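Local coordinates for DNA-entry nuclease (Competence-specific nuclease) (Streptococcus agalactiae ILRI112, PDB 4QGO), which probably cleaves DNA without marked sequence preference, as a virulence-factor nuclease of the beta-beta-alpha, metal-dependent type, at residues V47-V53 with A68-I74; I74-R80 with Y116-F122; Y104-K110 with A140-Q144; R173-L177 with F187-L191. The protein carries 1 engineered substitution. One frame throughout, in Å; residues are numbered along the deposited sequence. Where two conformers were deposited one is given.

Interaction 1: residues V47-V53 with A68-I74; sequences VNVKAYV and AMLDRTI
Tyr-52 and Met-69 grip each other through a reciprocal pair of backbone hydrogen bonds, Tyr-52 N to Met-69 O and Met-69 N to Tyr-52 O, each 3.0 Å long. The Tyr-52 ring then folds back over the strand its own backbone holds. With CG set between the backbone N and the carbonyl carbon (chi1 70°), the ring lies face-on over the Ala-68 to Met-69 peptide: Met-69 N sits above its centre, and Ala-68 CA makes a CH-pi contact 4.2 Å from its centroid. At the rim, Tyr-52 CE1 rests 3.6 Å from Met-69 CB. Bent at chi2 and chi3, the methionine brings its methyl CE to within 3.5 Å of Val-47 CG2, a tight carbon contact. On the other face of the strands, Val-53 CG2 packs against Ala-68 CB. Ala-51 CB fits among Ile-74 CD1, at 3.9 Å, Thr-73 OG1 and Asp-71 OD1. That carboxylate oxygen takes Thr-73 N at 2.8 Å, closing an Asx turn, and Thr-73 OG1 on its syn lone pair. The side facing solvent is looser: Asn-48 and Lys-50 point away, and a water links Ala-51 N to Asp-71 OD2, an oxygen also salt-bridged to Arg-169. The paired residues belong to an antiparallel beta hairpin whose strand 52-54 forms one edge of the seven-stranded sheet.

Interaction 2: residues I74-R80 with Y116-F122; sequences IRQYQNR and YALAGNF. With SO4 (sulfate ion), chain E.
Backbone bonds tie the two segments at two points, Asn-121 N to Ile-74 O at 3.0 Å and Gln-76 N to Ala-117 O at 2.9 Å, the latter nearly straight at 171°. Ala-117 O is held twice, because Arg-75 NH1 reaches it at 3.0 Å from the opposite face of the carbonyl plane. The arginine can do so because its chain bends at chi2 (80°), which turns it back toward the helix. Its NE is salt-bridged to Asp-165, and Tyr-77 CE1 lies over one guanidinium face, toward its rim; together these contacts limit how the group can turn. The contact thus sews an irregular chain to the short helix 116-119 and to the type I turn, Ala-119 to Phe-122, that leads out of it. Gly-120 in that turn has no side chain, and Gln-76 CB lies 3.7 Å from Gly-120 CA. Gln-76 continues across Tyr-116, placing CG 3.4 Å from ring atom CE2. Arg-80 slides over a face of the same ring in a cation-pi contact, CZ 4.1 Å from the centroid and the planes 36° apart; its NH2 is anchored on Ala-127 O. Beyond the ring, Tyr-116 OH donates to a sulfate oxygen, O2, at 2.8 Å, and Arg-81 N binds the same ion. At the other end of the contact, Ile-74 CG2 lies alongside Phe-122 CB, while a water bridges Arg-75 O and Asn-121 ND2.

Interaction 3: residues Y104-K110 with A140-Q144; sequences YGHAVDK and AHSNQ. With SO4 (sulfate ion), chain D.
This is a largely polar contact in which Tyr-104 and His-106, just before strand 108-112, and Asp-109 within it meet Ala-140, His-141, Asn-143 and Gln-144 of the helix that directly follows strand 135-139, the partner of 108-112 in a two-stranded antiparallel sheet. Two strands followed by helix 140-144 are consistent with the beta-beta-alpha (His-Me finger) core of this family. Strand and helix segments run 44° apart, with axes 7.2 Å apart at closest approach. A backbone bond, Ala-140 N to Ala-107 O at 2.9 Å, pins the first turn of the helix to the chain. Asp-109 is the polar centre. Gln-144 NE2 meets the syn lone pair of Asp-109 OD2 at 2.6 Å and 175°, its amide nearly coplanar with the carboxylate (8° apart), whereas Asn-143 ND2, its amide turned almost perpendicular, adds a weak bond to the same oxygen. His-106 NE2 donates in its ring plane to the syn side of Asp-109 OD1, also at 2.6 Å. Both carboxylate oxygens are therefore engaged, which fixes the rotation of the group. Tyr-104 lays a ring face over the start of the helix, with His-141 N above the ring centre; Tyr-104 CB lies 3.9 Å from Ala-140 CB. The tyrosine OH accepts from His-141 ND1 at 2.8 Å, within the imidazole plane, and donates to sulfate O1 at 2.6 Å; His-103 NE2 binds the same ion. The chemistry implies pre-orientation: by donating to the hydroxyl oxygen, the histidine probably favours an O-H turned to the anion, consistent with a site for a nucleic-acid phosphate.

Interaction 4: residues R173-L177 with F187-L191; sequences RVTPL and FAMHL. With SO4 (sulfate ion), chain C.
An antiparallel beta hairpin, strands 170-177 and 188-195, brings Thr-175 opposite His-190 and Leu-177 opposite Ala-188. The short strand segments run 159° apart. Thr-175 N to His-190 O and His-190 N to Thr-175 O are both 2.9 Å long, and Leu-177 N to Ala-188 O is almost straight at 172°. Next to this pair the register slips: Phe-187 N also donates to Leu-177 O, at 2.8 Å, so Phe-187 and Ala-188 both face Leu-177 in a classic beta bulge. The phenylalanine ring swings back under Leu-177, whose CB lies 4.2 Å from the ring centroid in an off-centre CH-pi contact. The hairpin forms inner strands of the seven-stranded sheet, and the two sheet faces are covered differently. On one, Val-174 and Leu-191 run alongside one another, Val-174 CG1 3.8 Å from Leu-191 CD2, with helix 153-165 packed against Leu-191. On the other, Leu-177 CD2 is 3.9 Å from His-190 CB, and helix 12-22 covers Leu-177 and Phe-187. The imidazole leads away from segment 173-177, with CG anti to the backbone N (chi1 -174°), and NE2 bonds to Asn-203. A water lies within bonding distance of both Thr-175 OG1 and His-190 O. At the far end, Arg-173 NH1 meets sulfate O4 in the guanidinium plane at 2.8 Å, while NH2 makes a salt bridge to Glu-192.

How the interactions relate
Interactions 1 and 2 follow each other along the chain, share Ile-74 and touch, their centres about 12 Å apart; Val-53 packs against Ala-119 and Phe-122 across the seam. Strands 66-70 and 170-177 are neighbours in the seven-stranded sheet, which therefore carries both interaction 1 and interaction 4, centres about 20 Å apart. Interaction 3 lies across the chain's centre from interaction 1, about 29 Å away centre to centre, and its segments alternate with those of interaction 2, strand 108-112 leading on to helix 116-119. Built on the separate two-stranded sheet of the probable beta-beta-alpha core, interaction 3 is the contact nearest the likely nuclease site, while interaction 4 lies closest to the middle.

Interaction 1: residues V47-V53 with A68-I74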
# COMPACT_ATOMS: atom_id res chain seq x y z
N VAL A 47 15.10 -13.70 -10.89
CA VAL A 47 15.37 -14.83 -10.02
C VAL A 47 14.50 -16.01 -10.45
O VAL A 47 13.30 -15.85 -10.71
CB VAL A 47 15.11 -14.49 -8.53
CG1 VAL A 47 16.12 -13.47 -8.04
CG2 VAL A 47 13.72 -13.94 -8.34
N ASN A 48 15.10 -17.19 -10.56
CA ASN A 48 14.34 -18.36 -10.97
C ASN A 48 13.66 -19.01 -9.77
O ASN A 48 14.04 -20.10 -9.32
CB ASN A 48 15.23 -19.36 -11.71
CG ASN A 48 14.42 -20.47 -12.35
OD1 ASN A 48 13.31 -20.24 -12.83
ND2 ASN A 48 14.97 -21.68 -12.35
N VAL A 49 12.67 -18.31 -9.22
CA VAL A 49 11.94 -18.82 -8.07
C VAL A 49 10.45 -18.88 -8.35
O VAL A 49 9.91 -18.10 -9.15
CB VAL A 49 12.19 -17.97 -6.80
CG1 VAL A 49 13.67 -17.99 -6.42
CG2 VAL A 49 11.69 -16.56 -7.00
N LYS A 50 9.79 -19.81 -7.68
CA LYS A 50 8.35 -20.00 -7.78
C LYS A 50 7.62 -18.75 -7.28
O LYS A 50 8.06 -18.12 -6.33
CB LYS A 50 7.95 -21.21 -6.94
CG LYS A 50 6.52 -21.56 -6.99
CD LYS A 50 6.32 -22.93 -6.37
CE LYS A 50 6.96 -23.04 -4.99
NZ LYS A 50 6.08 -22.49 -3.91
N ALA A 51 6.53 -18.39 -7.96
CA ALA A 51 5.70 -17.28 -7.50
C ALA A 51 5.28 -17.49 -6.05
O ALA A 51 5.02 -18.63 -5.62
CB ALA A 51 4.48 -17.14 -8.40
N TYR A 52 5.20 -16.40 -5.29
CA TYR A 52 4.87 -16.50 -3.87
C TYR A 52 4.37 -15.16 -3.33
O TYR A 52 4.57 -14.12 -3.95
CB TYR A 52 6.11 -16.90 -3.05
CG TYR A 52 7.19 -15.82 -2.98
CD1 TYR A 52 8.18 -15.72 -3.95
CD2 TYR A 52 7.19 -14.88 -1.95
CE1 TYR A 52 9.15 -14.72 -3.90
CE2 TYR A 52 8.16 -13.86 -1.90
CZ TYR A 52 9.14 -13.80 -2.87
OH TYR A 52 10.10 -12.79 -2.83
N VAL A 53 3.73 -15.22 -2.16
CA VAL A 53 3.50 -14.05 -1.32
C VAL A 53 3.96 -14.39 0.08
O VAL A 53 3.78 -15.52 0.56
CB VAL A 53 2.01 -13.68 -1.25
CG1 VAL A 53 1.80 -12.40 -0.42
CG2 VAL A 53 1.53 -13.48 -2.60
N ALA A 68 6.44 -10.34 -2.69
CA ALA A 68 5.87 -11.29 -3.64
C ALA A 68 6.69 -11.39 -4.89
O ALA A 68 7.42 -10.45 -5.25
CB ALA A 68 4.44 -10.90 -3.99
N MET A 69 6.61 -12.55 -5.54
CA MET A 69 6.97 -12.69 -6.94
C MET A 69 5.70 -13.09 -7.64
O MET A 69 5.12 -14.13 -7.32
CB MET A 69 8.05 -13.75 -7.16
CG MET A 69 8.29 -14.07 -8.63
SD MET A 69 8.98 -12.67 -9.56
CE MET A 69 10.58 -12.52 -8.81
N LEU A 70 5.26 -12.23 -8.53
CA LEU A 70 3.95 -12.36 -9.16
C LEU A 70 4.07 -12.82 -10.59
O LEU A 70 4.91 -12.35 -11.35
CB LEU A 70 3.22 -11.01 -9.12
CG LEU A 70 3.00 -10.35 -7.76
CD1 LEU A 70 2.42 -8.94 -7.92
CD2 LEU A 70 2.10 -11.20 -6.87
N ASP A 71 3.19 -13.75 -10.97
CA ASP A 71 3.04 -14.14 -12.36
C ASP A 71 1.66 -14.76 -12.54
O ASP A 71 0.85 -14.80 -11.60
CB ASP A 71 4.18 -15.07 -12.84
CG ASP A 71 4.22 -16.41 -12.11
OD1 ASP A 71 3.16 -16.93 -11.70
OD2 ASP A 71 5.33 -16.96 -11.95
N ARG A 72 1.38 -15.24 -13.74
CA ARG A 72 0.04 -15.73 -14.04
C ARG A 72 -0.37 -16.97 -13.27
O ARG A 72 -1.55 -17.31 -13.23
CB ARG A 72 -0.14 -15.96 -15.54
CG ARG A 72 -0.37 -14.66 -16.30
CD ARG A 72 -0.81 -14.91 -17.71
NE ARG A 72 -2.24 -14.74 -17.88
CZ ARG A 72 -2.81 -14.31 -19.00
NH1 ARG A 72 -2.07 -14.00 -20.06
NH2 ARG A 72 -4.13 -14.18 -19.06
N THR A 73 0.60 -17.66 -12.65
CA THR A 73 0.26 -18.86 -11.88
C THR A 73 -0.45 -18.56 -10.56
O THR A 73 -1.09 -19.45 -9.99
CB THR A 73 1.48 -19.78 -11.59
OG1 THR A 73 2.35 -19.15 -10.64
CG2 THR A 73 2.24 -20.09 -12.88
N ILE A 74 -0.34 -17.34 -10.05
CA ILE A 74 -1.03 -16.99 -8.80
C ILE A 74 -2.02 -15.83 -8.95
O ILE A 74 -2.71 -15.48 -8.00
CB ILE A 74 -0.05 -16.72 -7.63
CG1 ILE A 74 0.84 -15.50 -7.90
CG2 ILE A 74 0.80 -17.96 -7.37
CD1 ILE A 74 1.65 -15.09 -6.67
O HOH W 1 5.91 -19.73 -10.41

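Interaction 2: residues I74-R80 with Y116-F122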
# COMPACT_ATOMS: atom_id res chain seq x y z
N ILE A 74 -0.34 -17.34 -10.05
CA ILE A 74 -1.03 -16.99 -8.80
C ILE A 74 -2.02 -15.83 -8.95
O ILE A 74 -2.71 -15.48 -8.00
CB ILE A 74 -0.05 -16.72 -7.63
CG1 ILE A 74 0.84 -15.50 -7.90
CG2 ILE A 74 0.80 -17.96 -7.37
CD1 ILE A 74 1.65 -15.09 -6.67
N ARG A 75 -2.09 -15.28 -10.16
CA ARG A 75 -3.07 -14.28 -10.52
C ARG A 75 -4.48 -14.82 -10.33
O ARG A 75 -4.77 -15.97 -10.70
CB ARG A 75 -2.84 -13.88 -11.98
CG ARG A 75 -3.81 -12.85 -12.53
CD ARG A 75 -3.47 -11.41 -12.15
NE ARG A 75 -4.25 -10.51 -13.00
CZ ARG A 75 -5.49 -10.12 -12.76
NH1 ARG A 75 -6.12 -10.50 -11.65
NH2 ARG A 75 -6.11 -9.34 -13.63
N GLN A 76 -5.36 -14.01 -9.75
CA GLN A 76 -6.73 -14.41 -9.48
C GLN A 76 -7.71 -13.51 -10.22
O GLN A 76 -7.90 -12.35 -9.84
CB GLN A 76 -6.99 -14.40 -7.97
CG GLN A 76 -8.43 -14.67 -7.55
CD GLN A 76 -8.94 -16.04 -7.93
OE1 GLN A 76 -9.17 -16.33 -9.10
NE2 GLN A 76 -9.14 -16.90 -6.93
N TYR A 77 -8.33 -14.05 -11.26
CA TYR A 77 -9.28 -13.30 -12.09
C TYR A 77 -10.69 -13.41 -11.54
O TYR A 77 -11.54 -12.58 -11.83
CB TYR A 77 -9.24 -13.80 -13.54
CG TYR A 77 -7.92 -13.57 -14.23
CD1 TYR A 77 -7.54 -12.29 -14.61
CD2 TYR A 77 -7.07 -14.63 -14.51
CE1 TYR A 77 -6.33 -12.07 -15.26
CE2 TYR A 77 -5.86 -14.42 -15.15
CZ TYR A 77 -5.50 -13.14 -15.52
OH TYR A 77 -4.29 -12.93 -16.15
N GLN A 78 -10.92 -14.44 -10.72
CA GLN A 78 -12.28 -14.73 -10.26
C GLN A 78 -12.60 -13.99 -8.98
O GLN A 78 -11.71 -13.46 -8.31
CB GLN A 78 -12.47 -16.23 -10.03
CG GLN A 78 -12.07 -17.09 -11.20
CD GLN A 78 -12.62 -18.49 -11.09
OE1 GLN A 78 -11.92 -19.41 -10.67
NE2 GLN A 78 -13.89 -18.66 -11.45
N ASN A 79 -13.88 -13.94 -8.65
CA ASN A 79 -14.30 -13.44 -7.36
C ASN A 79 -14.10 -14.50 -6.30
O ASN A 79 -14.03 -15.70 -6.61
CB ASN A 79 -15.77 -13.04 -7.41
CG ASN A 79 -16.00 -11.81 -8.24
OD1 ASN A 79 -15.12 -10.96 -8.37
ND2 ASN A 79 -17.18 -11.70 -8.82
N ARG A 80 -14.00 -14.07 -5.04
CA ARG A 80 -14.01 -15.00 -3.92
C ARG A 80 -15.27 -15.85 -3.96
O ARG A 80 -16.35 -15.34 -4.27
CB ARG A 80 -13.94 -14.25 -2.59
CG ARG A 80 -12.60 -13.58 -2.32
CD ARG A 80 -12.48 -13.16 -0.87
NE ARG A 80 -11.22 -12.45 -0.59
CZ ARG A 80 -11.04 -11.16 -0.81
NH1 ARG A 80 -12.01 -10.43 -1.33
NH2 ARG A 80 -9.87 -10.59 -0.52
N TYR A 116 -5.85 -9.06 -3.62
CA TYR A 116 -6.47 -10.34 -3.92
C TYR A 116 -6.27 -10.72 -5.38
O TYR A 116 -5.93 -11.86 -5.69
CB TYR A 116 -7.97 -10.27 -3.59
CG TYR A 116 -8.70 -11.57 -3.88
CD1 TYR A 116 -8.58 -12.66 -3.03
CD2 TYR A 116 -9.49 -11.71 -5.02
CE1 TYR A 116 -9.22 -13.85 -3.28
CE2 TYR A 116 -10.15 -12.90 -5.27
CZ TYR A 116 -10.01 -13.96 -4.41
OH TYR A 116 -10.65 -15.16 -4.65
N ALA A 117 -6.49 -9.77 -6.29
CA ALA A 117 -6.38 -10.09 -7.71
C ALA A 117 -4.96 -10.50 -8.10
O ALA A 117 -4.76 -11.23 -9.06
CB ALA A 117 -6.84 -8.91 -8.55
N LEU A 118 -3.97 -10.03 -7.35
CA LEU A 118 -2.58 -10.29 -7.71
C LEU A 118 -2.07 -11.65 -7.23
O LEU A 118 -1.26 -12.28 -7.90
CB LEU A 118 -1.65 -9.18 -7.21
CG LEU A 118 -1.95 -7.79 -7.77
CD1 LEU A 118 -1.02 -6.76 -7.13
CD2 LEU A 118 -1.80 -7.78 -9.29
N ALA A 119 -2.57 -12.11 -6.09
CA ALA A 119 -1.98 -13.28 -5.47
C ALA A 119 -2.99 -14.26 -4.89
O ALA A 119 -2.62 -15.21 -4.20
CB ALA A 119 -1.03 -12.84 -4.42
N GLY A 120 -4.27 -14.02 -5.19
CA GLY A 120 -5.34 -14.83 -4.64
C GLY A 120 -5.33 -16.31 -5.01
O GLY A 120 -6.05 -17.10 -4.41
N ASN A 121 -4.53 -16.68 -6.01
CA ASN A 121 -4.43 -18.09 -6.40
C ASN A 121 -3.17 -18.78 -5.85
O ASN A 121 -2.85 -19.90 -6.25
CB ASN A 121 -4.50 -18.22 -7.92
CG ASN A 121 -5.01 -19.58 -8.37
OD1 ASN A 121 -5.82 -20.20 -7.69
ND2 ASN A 121 -4.53 -20.04 -9.52
N PHE A 122 -2.47 -18.11 -4.93
CA PHE A 122 -1.27 -18.68 -4.33
C PHE A 122 -1.69 -19.69 -3.28
O PHE A 122 -2.40 -19.35 -2.33
CB PHE A 122 -0.40 -17.57 -3.70
CG PHE A 122 0.84 -18.09 -3.00
CD1 PHE A 122 1.69 -18.99 -3.62
CD2 PHE A 122 1.15 -17.67 -1.71
CE1 PHE A 122 2.82 -19.47 -2.98
CE2 PHE A 122 2.29 -18.14 -1.06
CZ PHE A 122 3.12 -19.04 -1.69
S SO4 E . -11.55 -17.88 -2.27
O1 SO4 E . -12.35 -17.03 -1.40
O2 SO4 E . -10.37 -17.15 -2.73
O3 SO4 E . -11.13 -19.08 -1.54
O4 SO4 E . -12.36 -18.28 -3.42
O HOH W 2 -3.58 -18.23 -11.55

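Interaction 3: residues Y104-K110 with A140-Q144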
# COMPACT_ATOMS: atom_id res chain seq x y z
N TYR A 104 -16.50 10.05 -1.17
CA TYR A 104 -16.31 8.66 -0.76
C TYR A 104 -17.39 8.19 0.20
O TYR A 104 -17.71 6.99 0.27
CB TYR A 104 -14.93 8.44 -0.13
CG TYR A 104 -13.80 8.71 -1.10
CD1 TYR A 104 -13.46 7.77 -2.07
CD2 TYR A 104 -13.08 9.90 -1.04
CE1 TYR A 104 -12.43 8.01 -2.95
CE2 TYR A 104 -12.05 10.15 -1.93
CZ TYR A 104 -11.73 9.20 -2.88
OH TYR A 104 -10.70 9.46 -3.76
N GLY A 105 -17.95 9.11 0.98
CA GLY A 105 -19.02 8.79 1.90
C GLY A 105 -18.54 8.23 3.23
O GLY A 105 -19.16 8.46 4.26
N HIS A 106 -17.45 7.46 3.20
CA HIS A 106 -16.88 6.90 4.42
C HIS A 106 -15.38 7.18 4.42
O HIS A 106 -14.80 7.48 3.38
CB HIS A 106 -17.13 5.40 4.50
CG HIS A 106 -16.52 4.63 3.37
ND1 HIS A 106 -17.17 4.44 2.17
CD2 HIS A 106 -15.32 4.03 3.24
CE1 HIS A 106 -16.40 3.74 1.36
NE2 HIS A 106 -15.27 3.48 1.99
N ALA A 107 -14.76 7.07 5.59
CA ALA A 107 -13.37 7.51 5.75
C ALA A 107 -12.34 6.45 5.41
O ALA A 107 -11.33 6.76 4.77
CB ALA A 107 -13.15 8.01 7.16
N VAL A 108 -12.58 5.21 5.83
CA VAL A 108 -11.56 4.16 5.73
C VAL A 108 -12.05 2.86 5.11
O VAL A 108 -13.24 2.54 5.17
CB VAL A 108 -10.90 3.85 7.09
CG1 VAL A 108 -10.11 5.06 7.59
CG2 VAL A 108 -11.95 3.42 8.13
N ASP A 109 -11.10 2.13 4.51
CA ASP A 109 -11.33 0.83 3.89
C ASP A 109 -10.34 -0.15 4.50
O ASP A 109 -9.28 0.23 4.98
CB ASP A 109 -11.02 0.88 2.39
CG ASP A 109 -12.00 1.70 1.59
OD1 ASP A 109 -13.13 1.92 2.06
OD2 ASP A 109 -11.64 2.10 0.46
N LYS A 110 -10.72 -1.42 4.49
CA LYS A 110 -9.77 -2.48 4.78
C LYS A 110 -8.78 -2.44 3.63
O LYS A 110 -9.12 -2.75 2.49
CB LYS A 110 -10.47 -3.83 4.86
CG LYS A 110 -11.35 -3.97 6.09
CD LYS A 110 -12.23 -5.21 6.03
CE LYS A 110 -13.26 -5.21 7.15
NZ LYS A 110 -14.40 -6.13 6.88
N ALA A 140 -10.04 5.81 2.35
CA ALA A 140 -10.77 5.46 1.15
C ALA A 140 -10.08 6.03 -0.08
O ALA A 140 -9.96 5.34 -1.09
CB ALA A 140 -12.21 5.95 1.23
N HIS A 141 -9.63 7.28 0.00
CA HIS A 141 -8.94 7.89 -1.13
C HIS A 141 -7.69 7.13 -1.53
O HIS A 141 -7.48 6.83 -2.70
CB HIS A 141 -8.54 9.32 -0.82
CG HIS A 141 -7.62 9.88 -1.85
ND1 HIS A 141 -8.04 10.25 -3.11
CD2 HIS A 141 -6.28 10.07 -1.83
CE1 HIS A 141 -7.00 10.68 -3.80
NE2 HIS A 141 -5.92 10.58 -3.05
N SER A 142 -6.83 6.84 -0.55
CA SER A 142 -5.55 6.24 -0.89
C SER A 142 -5.68 4.76 -1.28
O SER A 142 -4.87 4.24 -2.04
CB SER A 142 -4.50 6.48 0.20
OG SER A 142 -4.74 5.68 1.36
N ASN A 143 -6.72 4.09 -0.79
CA ASN A 143 -7.03 2.74 -1.23
C ASN A 143 -7.59 2.71 -2.66
O ASN A 143 -7.11 1.96 -3.51
CB ASN A 143 -8.04 2.10 -0.27
CG ASN A 143 -8.39 0.68 -0.65
OD1 ASN A 143 -7.60 -0.23 -0.43
ND2 ASN A 143 -9.58 0.48 -1.19
N GLN A 144 -8.56 3.57 -2.93
CA GLN A 144 -9.41 3.42 -4.11
C GLN A 144 -8.95 4.13 -5.37
O GLN A 144 -9.30 3.70 -6.49
CB GLN A 144 -10.83 3.90 -3.78
CG GLN A 144 -11.52 3.05 -2.75
CD GLN A 144 -12.87 3.60 -2.34
OE1 GLN A 144 -13.57 4.24 -3.13
NE2 GLN A 144 -13.26 3.33 -1.10
S SO4 D . -11.71 8.48 -6.89
O1 SO4 D . -10.76 7.96 -5.91
O2 SO4 D . -11.44 7.92 -8.21
O3 SO4 D . -13.07 8.10 -6.47
O4 SO4 D . -11.64 9.94 -6.93
O HOH W 3 -16.26 5.16 -1.54
O HOH W 4 -7.60 -3.21 -0.32

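Interaction 4: residues R173-L177 with F187-L191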
# COMPACT_ATOMS: atom_id res chain seq x y z
N ARG A 173 7.06 -5.46 -3.55
CA ARG A 173 7.27 -5.29 -2.12
C ARG A 173 6.41 -4.14 -1.61
O ARG A 173 6.47 -3.04 -2.15
CB ARG A 173 8.76 -5.05 -1.80
CG ARG A 173 9.09 -4.92 -0.31
CD ARG A 173 10.60 -5.06 -0.06
NE ARG A 173 11.40 -4.06 -0.78
CZ ARG A 173 12.64 -4.25 -1.22
NH1 ARG A 173 13.27 -5.41 -1.02
NH2 ARG A 173 13.27 -3.27 -1.87
N VAL A 174 5.60 -4.43 -0.60
CA VAL A 174 4.69 -3.44 -0.03
C VAL A 174 4.95 -3.32 1.46
O VAL A 174 4.89 -4.31 2.20
CB VAL A 174 3.23 -3.84 -0.27
CG1 VAL A 174 2.30 -2.84 0.39
CG2 VAL A 174 2.93 -3.93 -1.78
N THR A 175 5.26 -2.11 1.91
CA THR A 175 5.66 -1.90 3.30
C THR A 175 4.86 -0.76 3.90
O THR A 175 5.00 0.38 3.48
CB THR A 175 7.14 -1.55 3.40
OG1 THR A 175 7.93 -2.52 2.68
CG2 THR A 175 7.60 -1.54 4.86
N PRO A 176 4.00 -1.06 4.88
CA PRO A 176 3.36 0.03 5.63
C PRO A 176 4.43 0.84 6.36
O PRO A 176 5.31 0.24 7.01
CB PRO A 176 2.47 -0.70 6.64
CG PRO A 176 2.30 -2.10 6.07
CD PRO A 176 3.60 -2.39 5.37
N LEU A 177 4.37 2.16 6.25
CA LEU A 177 5.32 3.04 6.94
C LEU A 177 4.67 3.62 8.19
O LEU A 177 3.60 4.25 8.10
CB LEU A 177 5.81 4.16 6.01
CG LEU A 177 6.42 3.71 4.68
CD1 LEU A 177 6.92 4.93 3.91
CD2 LEU A 177 7.54 2.71 4.91
N PHE A 187 1.28 5.79 8.21
CA PHE A 187 1.02 7.09 7.60
C PHE A 187 1.16 7.06 6.08
O PHE A 187 0.79 8.02 5.40
CB PHE A 187 1.90 8.20 8.21
CG PHE A 187 3.36 8.09 7.83
CD1 PHE A 187 3.86 8.72 6.69
CD2 PHE A 187 4.24 7.35 8.62
CE1 PHE A 187 5.20 8.61 6.33
CE2 PHE A 187 5.58 7.24 8.28
CZ PHE A 187 6.07 7.87 7.13
N ALA A 188 1.73 5.97 5.55
CA ALA A 188 1.88 5.82 4.11
C ALA A 188 2.07 4.37 3.77
O ALA A 188 2.41 3.56 4.64
CB ALA A 188 3.07 6.63 3.60
N MET A 189 1.84 4.03 2.51
CA MET A 189 2.12 2.69 2.02
C MET A 189 3.24 2.75 0.98
O MET A 189 3.11 3.41 -0.05
CB MET A 189 0.85 2.06 1.43
CG MET A 189 -0.27 1.86 2.44
SD MET A 189 0.06 0.53 3.62
CE MET A 189 -0.39 -0.89 2.62
N HIS A 190 4.34 2.06 1.25
CA HIS A 190 5.48 2.04 0.34
C HIS A 190 5.30 0.90 -0.66
O HIS A 190 5.23 -0.26 -0.26
CB HIS A 190 6.76 1.84 1.17
CG HIS A 190 8.03 1.94 0.39
ND1 HIS A 190 9.25 1.62 0.95
CD2 HIS A 190 8.29 2.34 -0.88
CE1 HIS A 190 10.21 1.80 0.05
NE2 HIS A 190 9.65 2.25 -1.06
N LEU A 191 5.20 1.22 -1.95
CA LEU A 191 5.04 0.20 -2.99
C LEU A 191 6.24 0.20 -3.92
O LEU A 191 6.62 1.26 -4.42
CB LEU A 191 3.79 0.44 -3.85
CG LEU A 191 2.52 0.95 -3.17
CD1 LEU A 191 1.45 1.20 -4.22
CD2 LEU A 191 2.03 -0.05 -2.15
S SO4 C . 13.30 -8.16 1.32
O1 SO4 C . 12.34 -7.57 2.25
O2 SO4 C . 13.48 -9.57 1.63
O3 SO4 C . 14.60 -7.49 1.42
O4 SO4 C . 12.81 -8.04 -0.04
O HOH W 5 8.03 -1.45 0.11